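Aclacinomycin-N/aclacinomycin-A oxidase (Streptomyces galilaeus, PDB 2IPI) oxidises the terminal sugar of aclacinomycin antibiotics in two successive oxygen-dependent steps, turning aclacinomycin N into A and A into Y with a bicovalently bound FAD. Local coordinates at residues A[88-91]-A[92-96]; A[484-488]-A[489-493]. All coordinates share one frame; numbering follows the deposited sequence.

In the fold
Both contacts are local, each made within one unbroken piece of chain, and they sit in different parts of the fold. Contact 1 (88-91 with 92-96) is a buried loop between strands 82-85 and 102-105 in the FAD-binding PCMH-type domain, where peptide N-H groups and a covalently linked histidine hold the cofactor. Contact 2 (484-488 with 489-493) is the partly exposed short helix 486-491 of the berberine-like region, held by main-chain bonds and aromatic packing. The centres of contact 1 and contact 2 lie about 21 Å apart, and the two do not touch. Both approach Tyr-469 of the active site: Phe-91 through its side chain, Tyr-490 through its hydroxyl.

Contact 1: residues A[88-91]-A[92-96]; sequences GHCF and EGFVD. With FAD (flavin-adenine dinucleotide), chain F.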
loop_
_atom_site.group_PDB
_atom_site.type_symbol
_atom_site.label_atom_id
_atom_site.label_comp_id
_atom_site.label_asym_id
_atom_site.label_seq_id
_atom_site.Cartn_x
_atom_site.Cartn_y
_atom_site.Cartn_z
ATOM N N GLY A 88 7.402 9.808 0.132
ATOM C CA GLY A 88 6.846 10.580 1.228
ATOM C C GLY A 88 5.420 10.223 1.591
ATOM O O GLY A 88 4.739 11.050 2.224
ATOM N N HIS A 89 4.899 9.045 1.253
ATOM C CA HIS A 89 3.501 8.773 1.627
ATOM C C HIS A 89 3.355 7.956 2.905
ATOM O O HIS A 89 2.218 7.609 3.268
ATOM C CB HIS A 89 2.711 8.108 0.491
ATOM C CG HIS A 89 2.106 9.131 -0.432
ATOM N ND1 HIS A 89 0.777 9.526 -0.421
ATOM C CD2 HIS A 89 2.699 9.855 -1.411
ATOM C CE1 HIS A 89 0.586 10.442 -1.354
ATOM N NE2 HIS A 89 1.743 10.653 -1.968
ATOM N N CYS A 90 4.439 7.666 3.606
ATOM C CA CYS A 90 4.398 6.953 4.874
ATOM C C CYS A 90 3.300 7.416 5.831
ATOM O O CYS A 90 3.384 8.519 6.373
ATOM C CB CYS A 90 5.747 7.113 5.595
ATOM S SG CYS A 90 6.050 5.718 6.723
ATOM N N PHE A 91 2.266 6.604 6.046
ATOM C CA PHE A 91 1.139 7.080 6.876
ATOM C C PHE A 91 1.552 7.439 8.297
ATOM O O PHE A 91 0.910 8.255 8.957
ATOM C CB PHE A 91 0.040 6.009 6.951
ATOM C CG PHE A 91 -0.772 5.879 5.668
ATOM C CD1 PHE A 91 -1.023 4.639 5.117
ATOM C CD2 PHE A 91 -1.267 7.028 5.072
ATOM C CE1 PHE A 91 -1.762 4.529 3.951
ATOM C CE2 PHE A 91 -1.992 6.931 3.897
ATOM C CZ PHE A 91 -2.239 5.678 3.357
ATOM N N GLU A 92 2.628 6.824 8.801
ATOM C CA GLU A 92 3.046 7.070 10.183
ATOM C C GLU A 92 4.240 8.007 10.270
ATOM O O GLU A 92 4.811 8.279 11.323
ATOM C CB GLU A 92 3.338 5.732 10.866
ATOM C CG GLU A 92 2.070 4.999 11.279
ATOM C CD GLU A 92 1.547 5.526 12.619
ATOM O OE1 GLU A 92 0.886 4.753 13.333
ATOM O OE2 GLU A 92 1.785 6.716 12.909
ATOM N N GLY A 93 4.644 8.566 9.118
ATOM C CA GLY A 93 5.669 9.587 9.102
ATOM C C GLY A 93 6.962 9.218 9.808
ATOM O O GLY A 93 7.615 10.084 10.375
ATOM N N PHE A 94 7.302 7.951 9.781
ATOM C CA PHE A 94 8.516 7.349 10.306
ATOM C C PHE A 94 9.779 8.099 9.902
ATOM O O PHE A 94 10.680 8.251 10.729
ATOM C CB PHE A 94 8.616 5.911 9.817
ATOM C CG PHE A 94 7.641 4.916 10.390
ATOM C CD1 PHE A 94 7.346 3.753 9.711
ATOM C CD2 PHE A 94 7.036 5.109 11.618
ATOM C CE1 PHE A 94 6.482 2.807 10.232
ATOM C CE2 PHE A 94 6.159 4.191 12.152
ATOM C CZ PHE A 94 5.882 3.026 11.463
ATOM N N VAL A 95 9.871 8.537 8.650
ATOM C CA VAL A 95 11.053 9.219 8.128
ATOM C C VAL A 95 11.297 10.537 8.840
ATOM O O VAL A 95 12.439 10.979 9.009
ATOM C CB VAL A 95 10.903 9.426 6.596
ATOM C CG1 VAL A 95 11.976 10.355 6.040
ATOM C CG2 VAL A 95 10.922 8.069 5.914
ATOM N N ASP A 96 10.229 11.184 9.276
ATOM C CA ASP A 96 10.229 12.455 9.969
ATOM C C ASP A 96 10.292 12.333 11.501
ATOM O O ASP A 96 10.003 13.334 12.157
ATOM C CB ASP A 96 8.943 13.236 9.629
ATOM C CG ASP A 96 8.825 13.635 8.168
ATOM O OD1 ASP A 96 9.692 14.433 7.745
ATOM O OD2 ASP A 96 7.915 13.157 7.456
HETATM P PA FAD F . 8.046 7.039 1.802
HETATM O O1A FAD F . 7.648 7.741 2.959
HETATM O O2A FAD F . 9.153 7.711 1.122
HETATM O O5B FAD F . 8.431 5.553 2.144
HETATM C C5B FAD F . 7.637 4.738 2.907
HETATM C C4B FAD F . 8.480 3.664 3.589
HETATM O O4B FAD F . 9.366 3.114 2.653
HETATM C C3B FAD F . 9.390 4.271 4.673
HETATM O O3B FAD F . 9.692 3.333 5.641
HETATM C C2B FAD F . 10.662 4.602 3.910
HETATM O O2B FAD F . 11.823 4.700 4.689
HETATM C C1B FAD F . 10.679 3.446 2.934
HETATM N N9A FAD F . 11.492 3.700 1.727
HETATM C C8A FAD F . 11.392 4.742 0.893
HETATM N N7A FAD F . 12.270 4.628 -0.093
HETATM C C5A FAD F . 12.961 3.510 0.127
HETATM C C6A FAD F . 13.992 2.887 -0.565
HETATM N N6A FAD F . 14.380 3.395 -1.671
HETATM N N1A FAD F . 14.485 1.746 -0.114
HETATM C C2A FAD F . 13.971 1.217 0.972
HETATM N N3A FAD F . 12.981 1.771 1.647
HETATM C C4A FAD F . 12.487 2.905 1.252
HETATM N N1 FAD F . -0.712 1.403 -1.050
HETATM C C2 FAD F . -1.211 0.334 -1.757
HETATM O O2 FAD F . -0.830 -0.747 -1.632
HETATM N N3 FAD F . -2.212 0.574 -2.658
HETATM C C4 FAD F . -2.722 1.841 -2.876
HETATM O O4 FAD F . -3.532 2.005 -3.743
HETATM C C4X FAD F . -2.194 2.921 -2.163
HETATM N N5 FAD F . -2.674 4.188 -2.314
HETATM C C5X FAD F . -2.116 5.246 -1.673
HETATM C C6 FAD F . -2.566 6.545 -1.917
HETATM C C7 FAD F . -2.029 7.588 -1.220
HETATM C C7M FAD F . -2.476 8.957 -1.612
HETATM C C8 FAD F . -0.965 7.384 -0.334
HETATM C C8M FAD F . -0.185 8.574 0.179
HETATM C C9 FAD F . -0.538 6.091 -0.136
HETATM C C9A FAD F . -1.105 5.005 -0.754
HETATM N N10 FAD F . -0.665 3.717 -0.515
HETATM C C10 FAD F . -1.172 2.685 -1.247
HETATM C "C1'" FAD F . -0.039 3.337 0.787
HETATM C "C2'" FAD F . 1.484 3.455 0.856
HETATM O "O2'" FAD F . 2.027 4.510 1.579
HETATM C "C3'" FAD F . 2.173 3.396 -0.487
HETATM O "O3'" FAD F . 1.832 2.245 -1.197
HETATM C "C4'" FAD F . 3.680 3.610 -0.149
HETATM O "O4'" FAD F . 4.047 3.299 1.133
HETATM C "C5'" FAD F . 4.318 4.955 -0.406
HETATM O "O5'" FAD F . 5.698 4.868 -0.281
HETATM P P FAD F . 6.495 6.194 -0.489
HETATM O O1P FAD F . 7.716 5.949 -1.168
HETATM O O2P FAD F . 5.657 7.093 -1.156
HETATM O O3P FAD F . 6.732 6.851 0.931
#
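With SG of Cys-90 set opposite the backbone N (chi1 -154°) and CG of Phe-94 turned away from its own carbonyl carbon (chi1 -70°), sulfur and ring meet across a tight turn. SG of Cys-90 stands 3.8 Å from CD1 of Phe-94 and approaches the ring obliquely, a Cys sulfur-aromatic contact. CB of Glu-92 lies over one face of the same ring, toward its rim, while OE1 of Glu-92 forms a salt bridge with Lys-362. The backbone here forms a type I beta turn from Cys-90 to Gly-93, closed by the bond from N of Gly-93 to O of Cys-90 at 3.0 Å.

Before the turn, successive peptide N-H groups point at the FAD diphosphate. N of Gly-88 binds O2A of FAD at 2.9 Å. N of His-89 reaches both O3P and O2P, and N of Cys-90 binds O1A of FAD at 3.3 Å. ND1 of His-89 is bonded covalently to C8M of the flavin at 1.5 Å, and the methyl carbon lies near the imidazole plane. NE2 of His-89 is hydrogen-bonded to Gln-151. The Phe-91 ring brings CE1 to 3.8 Å from C1' of FAD; it also touches the bound aclacinomycin derivative and meets Trp-423.

One short loop thus serves two parts of the cofactor, the central diphosphate and the isoalloxazine: main-chain N-H groups probably help to offset the diphosphate charge, while His-89, together with Cys-149, completes the bicovalent attachment that fixes the isoalloxazine beside the substrate pocket.

Contact 2: residues A[484-488]-A[489-493]; sequences VPWYT and LYYKG
Tyr-487 and Tyr-491 are joined by the bond from N of Tyr-491 to O of Tyr-487, 2.9 Å long, part of the i to i+4 ladder of the short alpha-helix 486-491. The rung from N of Lys-492 to O of Thr-488 is equally short. N of Tyr-490 binds O of Trp-486 at 3.1 Å, and the first rung, from N of Leu-489 to O of Pro-485, is weak. Pro-485 occupies the N-cap position; at the other end Lys-492 leaves helical geometry with positive phi.

Beyond the ladder, polar ends tie the helix to neighbouring parts of the chain. OH of Tyr-490 is hydrogen-bonded to the main-chain O of Tyr-469 in the same berberine-like range, and so probably helps to position that proton acceptor. OH of Tyr-491 bonds to O of Gly-214 in the FAD-binding PCMH-type range, while NZ of Lys-492 pairs with Glu-463.

Trp-486 has its CG between backbone N and carbonyl carbon (chi1 66°), which swings the benzo edge of the indole forward alongside Tyr-490 and Tyr-491. Tyr-487 CB lies over one indole face. Trp-486 and Tyr-490 cross at about a right angle and meet edge to edge, CE3 of the indole 3.8 Å from CD1 of Tyr-490. CZ3 of Trp-486 lies 4.1 Å from CE2 of Tyr-491, approaching obliquely. Pro-485 CB rests over the rim of one Tyr-487 face, and Tyr-495 stacks with that same ring. Where the chain enters the helix, CG1 of Val-484 touches CD2 of Leu-489 at 3.8 Å.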
loop_
_atom_site.group_PDB
_atom_site.type_symbol
_atom_site.label_atom_id
_atom_site.label_comp_id
_atom_site.label_asym_id
_atom_site.label_seq_id
_atom_site.Cartn_x
_atom_site.Cartn_y
_atom_site.Cartn_z
ATOM N N VAL A 484 -1.165 -11.364 20.754
ATOM C CA VAL A 484 -0.516 -11.505 19.453
ATOM C C VAL A 484 0.428 -10.348 19.173
ATOM O O VAL A 484 0.056 -9.182 19.353
ATOM C CB VAL A 484 -1.588 -11.609 18.355
ATOM C CG1 VAL A 484 -0.956 -11.840 16.992
ATOM C CG2 VAL A 484 -2.560 -12.736 18.706
ATOM N N PRO A 485 1.647 -10.651 18.738
ATOM C CA PRO A 485 2.639 -9.595 18.487
ATOM C C PRO A 485 2.366 -8.869 17.175
ATOM O O PRO A 485 1.630 -9.398 16.332
ATOM C CB PRO A 485 3.955 -10.360 18.397
ATOM C CG PRO A 485 3.617 -11.796 18.256
ATOM C CD PRO A 485 2.153 -11.998 18.449
ATOM N N TRP A 486 2.944 -7.679 17.005
ATOM C CA TRP A 486 2.714 -6.918 15.782
ATOM C C TRP A 486 3.199 -7.662 14.545
ATOM O O TRP A 486 2.660 -7.522 13.442
ATOM C CB TRP A 486 3.411 -5.547 15.882
ATOM C CG TRP A 486 4.905 -5.733 15.925
ATOM C CD1 TRP A 486 5.705 -6.075 16.982
ATOM C CD2 TRP A 486 5.768 -5.584 14.791
ATOM N NE1 TRP A 486 7.021 -6.141 16.578
ATOM C CE2 TRP A 486 7.077 -5.840 15.232
ATOM C CE3 TRP A 486 5.547 -5.251 13.450
ATOM C CZ2 TRP A 486 8.161 -5.775 14.356
ATOM C CZ3 TRP A 486 6.622 -5.188 12.596
ATOM C CH2 TRP A 486 7.925 -5.452 13.050
ATOM N N TYR A 487 4.258 -8.460 14.699
ATOM C CA TYR A 487 4.861 -9.071 13.508
ATOM C C TYR A 487 4.042 -10.256 13.020
ATOM O O TYR A 487 3.998 -10.555 11.819
ATOM C CB TYR A 487 6.321 -9.478 13.748
ATOM C CG TYR A 487 6.613 -10.262 14.999
ATOM C CD1 TYR A 487 7.307 -9.687 16.051
ATOM C CD2 TYR A 487 6.193 -11.582 15.138
ATOM C CE1 TYR A 487 7.579 -10.393 17.204
ATOM C CE2 TYR A 487 6.467 -12.290 16.292
ATOM C CZ TYR A 487 7.160 -11.698 17.323
ATOM O OH TYR A 487 7.434 -12.404 18.480
ATOM N N THR A 488 3.368 -10.960 13.925
ATOM C CA THR A 488 2.374 -11.958 13.533
ATOM C C THR A 488 1.303 -11.284 12.681
ATOM O O THR A 488 0.881 -11.770 11.642
ATOM C CB THR A 488 1.736 -12.606 14.774
ATOM O OG1 THR A 488 2.777 -13.294 15.501
ATOM C CG2 THR A 488 0.666 -13.622 14.401
ATOM N N LEU A 489 0.885 -10.111 13.174
ATOM C CA LEU A 489 -0.202 -9.384 12.553
ATOM C C LEU A 489 0.132 -9.077 11.097
ATOM O O LEU A 489 -0.706 -9.281 10.231
ATOM C CB LEU A 489 -0.507 -8.086 13.302
ATOM C CG LEU A 489 -1.148 -8.203 14.686
ATOM C CD1 LEU A 489 -1.626 -6.831 15.142
ATOM C CD2 LEU A 489 -2.305 -9.190 14.703
ATOM N N TYR A 490 1.359 -8.592 10.865
ATOM C CA TYR A 490 1.690 -8.143 9.509
ATOM C C TYR A 490 2.239 -9.236 8.604
ATOM O O TYR A 490 2.076 -9.181 7.375
ATOM C CB TYR A 490 2.710 -7.006 9.612
ATOM C CG TYR A 490 2.164 -5.639 9.908
ATOM C CD1 TYR A 490 2.615 -4.931 11.018
ATOM C CD2 TYR A 490 1.199 -5.011 9.127
ATOM C CE1 TYR A 490 2.142 -3.666 11.334
ATOM C CE2 TYR A 490 0.718 -3.747 9.430
ATOM C CZ TYR A 490 1.183 -3.073 10.533
ATOM O OH TYR A 490 0.712 -1.808 10.848
ATOM N N TYR A 491 2.957 -10.228 9.117
ATOM C CA TYR A 491 3.669 -11.166 8.259
ATOM C C TYR A 491 3.322 -12.629 8.492
ATOM O O TYR A 491 3.877 -13.482 7.774
ATOM C CB TYR A 491 5.188 -11.035 8.507
ATOM C CG TYR A 491 5.804 -9.675 8.384
ATOM C CD1 TYR A 491 5.925 -9.036 7.147
ATOM C CD2 TYR A 491 6.284 -8.999 9.490
ATOM C CE1 TYR A 491 6.502 -7.777 7.051
ATOM C CE2 TYR A 491 6.856 -7.752 9.405
ATOM C CZ TYR A 491 6.965 -7.142 8.177
ATOM O OH TYR A 491 7.542 -5.903 8.144
ATOM N N LYS A 492 2.478 -12.944 9.465
ATOM C CA LYS A 492 2.149 -14.306 9.856
ATOM C C LYS A 492 3.386 -15.185 9.934
ATOM O O LYS A 492 4.408 -14.729 10.439
ATOM C CB LYS A 492 1.122 -14.897 8.879
ATOM C CG LYS A 492 -0.151 -14.036 8.883
ATOM C CD LYS A 492 -0.972 -14.303 7.626
ATOM C CE LYS A 492 -1.606 -15.684 7.639
ATOM N NZ LYS A 492 -3.091 -15.703 7.545
ATOM N N GLY A 493 3.344 -16.420 9.449
ATOM C CA GLY A 493 4.468 -17.329 9.579
ATOM C C GLY A 493 5.730 -16.941 8.843
ATOM O O GLY A 493 6.713 -17.681 8.869
#